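PDB 4ZM6: N-acetyl-beta-D glucosaminidase from Rhizomucor miehei CAU432, which probably hydrolyses beta-linked N-acetylglucosamine through its glycoside hydrolase family 3 domain and binds acetyl-coenzyme A in a GCN5-related glucosamine N-acetyltransferase region. Local coordinates for residues E203-T208 and M233-F238; K215-G220 and R257-K262. All coordinates share one frame; numbering follows the deposited sequence.

Interaction 1 of 2, residues E203-T208 and M233-F238; sequences EELDKT and MLLPHF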
# COMPACT_ATOMS: atom_id res chain seq x y z
N GLU A 203 -12.56 0.75 12.19
CA GLU A 203 -12.45 0.46 10.75
C GLU A 203 -12.56 1.73 9.91
O GLU A 203 -11.82 1.91 8.94
CB GLU A 203 -13.51 -0.55 10.30
CG GLU A 203 -13.23 -1.98 10.74
CD GLU A 203 -13.63 -2.28 12.18
OE1 GLU A 203 -13.33 -3.40 12.65
OE2 GLU A 203 -14.23 -1.40 12.85
N GLU A 204 -13.49 2.62 10.29
CA GLU A 204 -13.62 3.92 9.63
C GLU A 204 -12.36 4.76 9.88
O GLU A 204 -11.83 5.38 8.96
CB GLU A 204 -14.84 4.68 10.14
CG GLU A 204 -16.18 4.05 9.79
CD GLU A 204 -17.34 4.82 10.40
OE1 GLU A 204 -17.79 5.82 9.77
OE2 GLU A 204 -17.81 4.45 11.49
N LEU A 205 -11.90 4.77 11.13
CA LEU A 205 -10.70 5.52 11.50
C LEU A 205 -9.45 5.07 10.73
O LEU A 205 -8.62 5.89 10.36
CB LEU A 205 -10.44 5.44 13.01
CG LEU A 205 -11.38 6.30 13.86
CD1 LEU A 205 -11.29 5.90 15.33
CD2 LEU A 205 -11.09 7.78 13.69
N ASP A 206 -9.34 3.76 10.51
CA ASP A 206 -8.21 3.21 9.76
C ASP A 206 -8.15 3.70 8.32
O ASP A 206 -7.06 3.84 7.75
CB ASP A 206 -8.24 1.67 9.77
CG ASP A 206 -7.70 1.08 11.06
OD1 ASP A 206 -6.94 1.77 11.78
OD2 ASP A 206 -8.02 -0.10 11.35
N LYS A 207 -9.31 3.97 7.72
CA LYS A 207 -9.36 4.37 6.31
C LYS A 207 -8.90 5.82 6.07
O LYS A 207 -8.41 6.13 4.99
CB LYS A 207 -10.76 4.13 5.73
N THR A 208 -9.05 6.70 7.07
CA THR A 208 -8.64 8.11 6.89
C THR A 208 -7.86 8.69 8.08
O THR A 208 -6.68 9.02 7.93
CB THR A 208 -9.86 9.04 6.59
OG1 THR A 208 -10.66 9.20 7.76
CG2 THR A 208 -10.73 8.48 5.45
N MET A 233 -11.25 14.90 21.98
CA MET A 233 -12.45 14.59 21.20
C MET A 233 -13.16 13.35 21.73
O MET A 233 -12.52 12.41 22.23
CB MET A 233 -12.11 14.44 19.71
CG MET A 233 -10.76 13.79 19.41
SD MET A 233 -10.04 14.40 17.88
CE MET A 233 -8.31 14.48 18.34
N LEU A 234 -14.48 13.36 21.64
CA LEU A 234 -15.32 12.29 22.17
C LEU A 234 -15.52 11.24 21.08
O LEU A 234 -15.96 11.56 19.97
CB LEU A 234 -16.67 12.86 22.63
CG LEU A 234 -17.48 12.11 23.71
CD1 LEU A 234 -17.92 10.74 23.23
CD2 LEU A 234 -16.70 12.00 25.01
N LEU A 235 -15.19 9.99 21.40
CA LEU A 235 -15.32 8.87 20.48
C LEU A 235 -16.24 7.81 21.08
O LEU A 235 -15.77 6.90 21.77
CB LEU A 235 -13.94 8.29 20.16
CG LEU A 235 -13.08 9.20 19.28
CD1 LEU A 235 -11.69 9.41 19.87
CD2 LEU A 235 -12.99 8.67 17.86
N PRO A 236 -17.56 7.94 20.84
CA PRO A 236 -18.57 7.07 21.46
C PRO A 236 -18.33 5.57 21.28
O PRO A 236 -18.62 4.80 22.19
CB PRO A 236 -19.87 7.49 20.76
CG PRO A 236 -19.64 8.92 20.40
CD PRO A 236 -18.19 8.98 20.01
N HIS A 237 -17.81 5.16 20.12
CA HIS A 237 -17.51 3.74 19.87
C HIS A 237 -16.32 3.21 20.68
O HIS A 237 -16.08 2.01 20.70
CB HIS A 237 -17.24 3.49 18.38
CG HIS A 237 -18.46 3.62 17.52
ND1 HIS A 237 -18.71 4.74 16.75
CD2 HIS A 237 -19.48 2.76 17.27
CE1 HIS A 237 -19.84 4.57 16.08
NE2 HIS A 237 -20.32 3.38 16.38
N PHE A 238 -15.57 4.10 21.34
CA PHE A 238 -14.44 3.72 22.20
C PHE A 238 -14.72 4.05 23.66
O PHE A 238 -14.61 3.19 24.53
CB PHE A 238 -13.16 4.44 21.75
CG PHE A 238 -12.70 4.07 20.37
CD1 PHE A 238 -13.33 4.58 19.25
CD2 PHE A 238 -11.62 3.21 20.20
CE1 PHE A 238 -12.91 4.24 17.98
CE2 PHE A 238 -11.19 2.87 18.93
CZ PHE A 238 -11.84 3.38 17.82
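A single methyl group, CD1 of Leu205, carries this contact: it lies 3.5 Å from Phe238 CE1 and nearly as close to the neighbouring ring atom CZ. It meets the phenyl ring obliquely, and the two side chains reach each other from opposite directions. The same CD1 touches a second leucine more loosely, at 4.1 Å from Leu235 CD2, and therefore serves both partners in the loop. About 120 Å² is buried in all, most of it on Leu205, Phe238 and Leu235. Leu205 points from the helix with CG anti to its own carbonyl carbon (chi1 -75°), which carries the branch out toward the loop. On the other side, a type I turn through Pro236 and His237, closed by the bond from Phe238 N to Leu235 O (2.8 Å), brings Leu235 and Phe238 together against Leu205. Glu204 OE2 and His237 ND1 flank the contact without touching, 5.3 Å apart; the carboxylate instead bonds back to Thr201 N, fastening the start of the helix. Glu203 OE1 is hydrogen-bonded to Thr538 OG1 of the second subunit. Leu235 also touches Pro182 and Ile250, while Leu234 is tied through its backbone to Pro196 and Ile198. Within the N-terminal family 3 domain, probably a TIM-barrel-type fold, the contact thus joins helix 202-207 to the long connection from strand 227-230 to helix 251-258.

Interaction 2 of 2, residues K215-G220 and R257-K262; sequences KALEAG and RRFGYK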
# COMPACT_ATOMS: atom_id res chain seq x y z
N LYS A 215 1.51 5.82 9.35
CA LYS A 215 2.67 5.95 8.49
C LYS A 215 3.86 6.59 9.21
O LYS A 215 5.00 6.20 9.00
CB LYS A 215 2.30 6.74 7.22
CG LYS A 215 3.40 6.76 6.17
CD LYS A 215 2.84 6.69 4.75
CE LYS A 215 3.82 7.22 3.71
NZ LYS A 215 3.75 8.70 3.53
N ALA A 216 3.58 7.56 10.08
CA ALA A 216 4.63 8.21 10.86
C ALA A 216 5.25 7.24 11.86
O ALA A 216 6.47 7.12 11.93
CB ALA A 216 4.06 9.43 11.58
N LEU A 217 4.41 6.54 12.61
CA LEU A 217 4.88 5.56 13.59
C LEU A 217 5.74 4.46 12.96
O LEU A 217 6.70 4.00 13.57
CB LEU A 217 3.71 4.93 14.34
CG LEU A 217 2.81 5.85 15.18
CD1 LEU A 217 1.78 5.04 15.95
CD2 LEU A 217 3.63 6.72 16.11
N GLU A 218 5.40 4.07 11.74
CA GLU A 218 6.14 3.03 11.02
C GLU A 218 7.37 3.52 10.26
O GLU A 218 8.09 2.72 9.67
CB GLU A 218 5.21 2.32 10.03
CG GLU A 218 4.17 1.43 10.69
CD GLU A 218 3.33 0.66 9.68
OE1 GLU A 218 2.65 -0.31 10.07
OE2 GLU A 218 3.36 1.04 8.48
N ALA A 219 7.63 4.83 10.26
CA ALA A 219 8.78 5.37 9.53
C ALA A 219 10.10 4.77 10.01
O ALA A 219 10.23 4.38 11.18
CB ALA A 219 8.81 6.89 9.65
N GLY A 220 11.07 4.72 9.11
CA GLY A 220 12.29 3.93 9.31
C GLY A 220 13.35 4.47 10.25
O GLY A 220 14.07 3.69 10.88
N ARG A 257 -0.91 -0.17 22.88
CA ARG A 257 -1.06 -1.60 22.61
C ARG A 257 -1.15 -1.92 21.11
O ARG A 257 -0.22 -2.48 20.55
CB ARG A 257 -2.25 -2.18 23.39
CG ARG A 257 -2.58 -3.63 23.06
CD ARG A 257 -3.04 -4.44 24.27
NE ARG A 257 -3.95 -3.70 25.15
CZ ARG A 257 -3.73 -3.43 26.44
NH1 ARG A 257 -2.62 -3.83 27.06
NH2 ARG A 257 -4.64 -2.74 27.13
N ARG A 258 -2.26 -1.56 20.47
CA ARG A 258 -2.48 -1.85 19.05
C ARG A 258 -1.32 -1.40 18.16
O ARG A 258 -0.68 -2.22 17.50
CB ARG A 258 -3.79 -1.22 18.56
CG ARG A 258 -3.93 -1.10 17.04
CD ARG A 258 -5.14 -1.85 16.51
NE ARG A 258 -5.18 -1.88 15.05
CZ ARG A 258 -5.51 -0.86 14.26
NH1 ARG A 258 -5.84 0.33 14.76
NH2 ARG A 258 -5.52 -1.02 12.94
N PHE A 259 -1.05 -0.10 18.13
CA PHE A 259 0.02 0.45 17.29
C PHE A 259 1.42 0.15 17.82
O PHE A 259 2.39 0.21 17.06
CB PHE A 259 -0.15 1.95 17.08
CG PHE A 259 -1.23 2.30 16.09
CD1 PHE A 259 -1.12 1.90 14.76
CD2 PHE A 259 -2.35 3.03 16.47
CE1 PHE A 259 -2.11 2.21 13.84
CE2 PHE A 259 -3.33 3.34 15.55
CZ PHE A 259 -3.22 2.93 14.24
N GLY A 260 1.54 -0.18 19.10
CA GLY A 260 2.83 -0.57 19.67
C GLY A 260 3.82 0.58 19.76
O GLY A 260 5.02 0.36 19.64
N TYR A 261 3.32 1.79 19.98
CA TYR A 261 4.17 2.98 20.03
C TYR A 261 4.97 3.00 21.33
O TYR A 261 4.40 2.90 22.42
CB TYR A 261 3.32 4.25 19.88
CG TYR A 261 4.12 5.54 19.85
CD1 TYR A 261 5.13 5.73 18.92
CD2 TYR A 261 3.86 6.58 20.75
CE1 TYR A 261 5.87 6.91 18.88
CE2 TYR A 261 4.59 7.75 20.72
CZ TYR A 261 5.59 7.91 19.79
OH TYR A 261 6.33 9.08 19.76
N LYS A 262 6.29 3.14 21.21
CA LYS A 262 7.20 3.12 22.36
C LYS A 262 7.59 4.51 22.87
O LYS A 262 8.21 4.62 23.92
CB LYS A 262 8.48 2.37 22.00
CG LYS A 262 8.26 0.96 21.46
CD LYS A 262 7.49 0.08 22.43
CE LYS A 262 7.69 -1.40 22.12
NZ LYS A 262 7.46 -1.71 20.68
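Leu217 divides its two methyls between two aromatic residues of the segment 257-262. CD2 approaches the Tyr261 ring obliquely, 3.3 Å from CD1 of the tyrosine, and the leucine CD1 rests 3.8 Å from Phe259 CB, close to the root of that side chain. Leucine and each aromatic side chain cross at about a right angle. Gly260 separates the two aromatics: with its positive phi (69°) it is where the chain departs from the helical course, and the Tyr261 side chain then extends with CG opposite the backbone N (chi1 -177°), bringing its ring to the leucine. Val228 of strand 227-230 touches both Leu217 and Tyr261 and adds to the tight part. The margins are looser and polar. Glu218 does not reach the other segment and is exposed, as are Arg257 and Lys262. Lys262 NZ makes a weak bond to Gly260 O and a salt bridge to Asp548 of the second subunit. Of the 147 Å² buried, Leu217 contributes the most. Being wholly apolar, the join between helix 211-217 and the turn that follows helix 251-258 probably depends on shape fit and the exclusion of water, and the phenol OH finds a weak partner elsewhere, in Pro225 O.

In the fold
Interactions 1 and 2 alternate along the chain, in the order 203-208, 215-220, 233-238, 257-262, the first two segments lying on successive helices. Their centres are about 18 Å apart, yet a salt bridge joins them directly: Asp206 OD2 lies 3.1 Å from Arg258 NH2. The same arginine turns its NE to Asp542 of the second subunit, and Ile540 of that subunit packs on both Asp206 and Arg258, so the bridge sits at the dimer interface. Both contacts belong to the glycoside hydrolase family 3 domain and lie away from the acetyl-coenzyme A pocket, whose residues fall between 520 and 676.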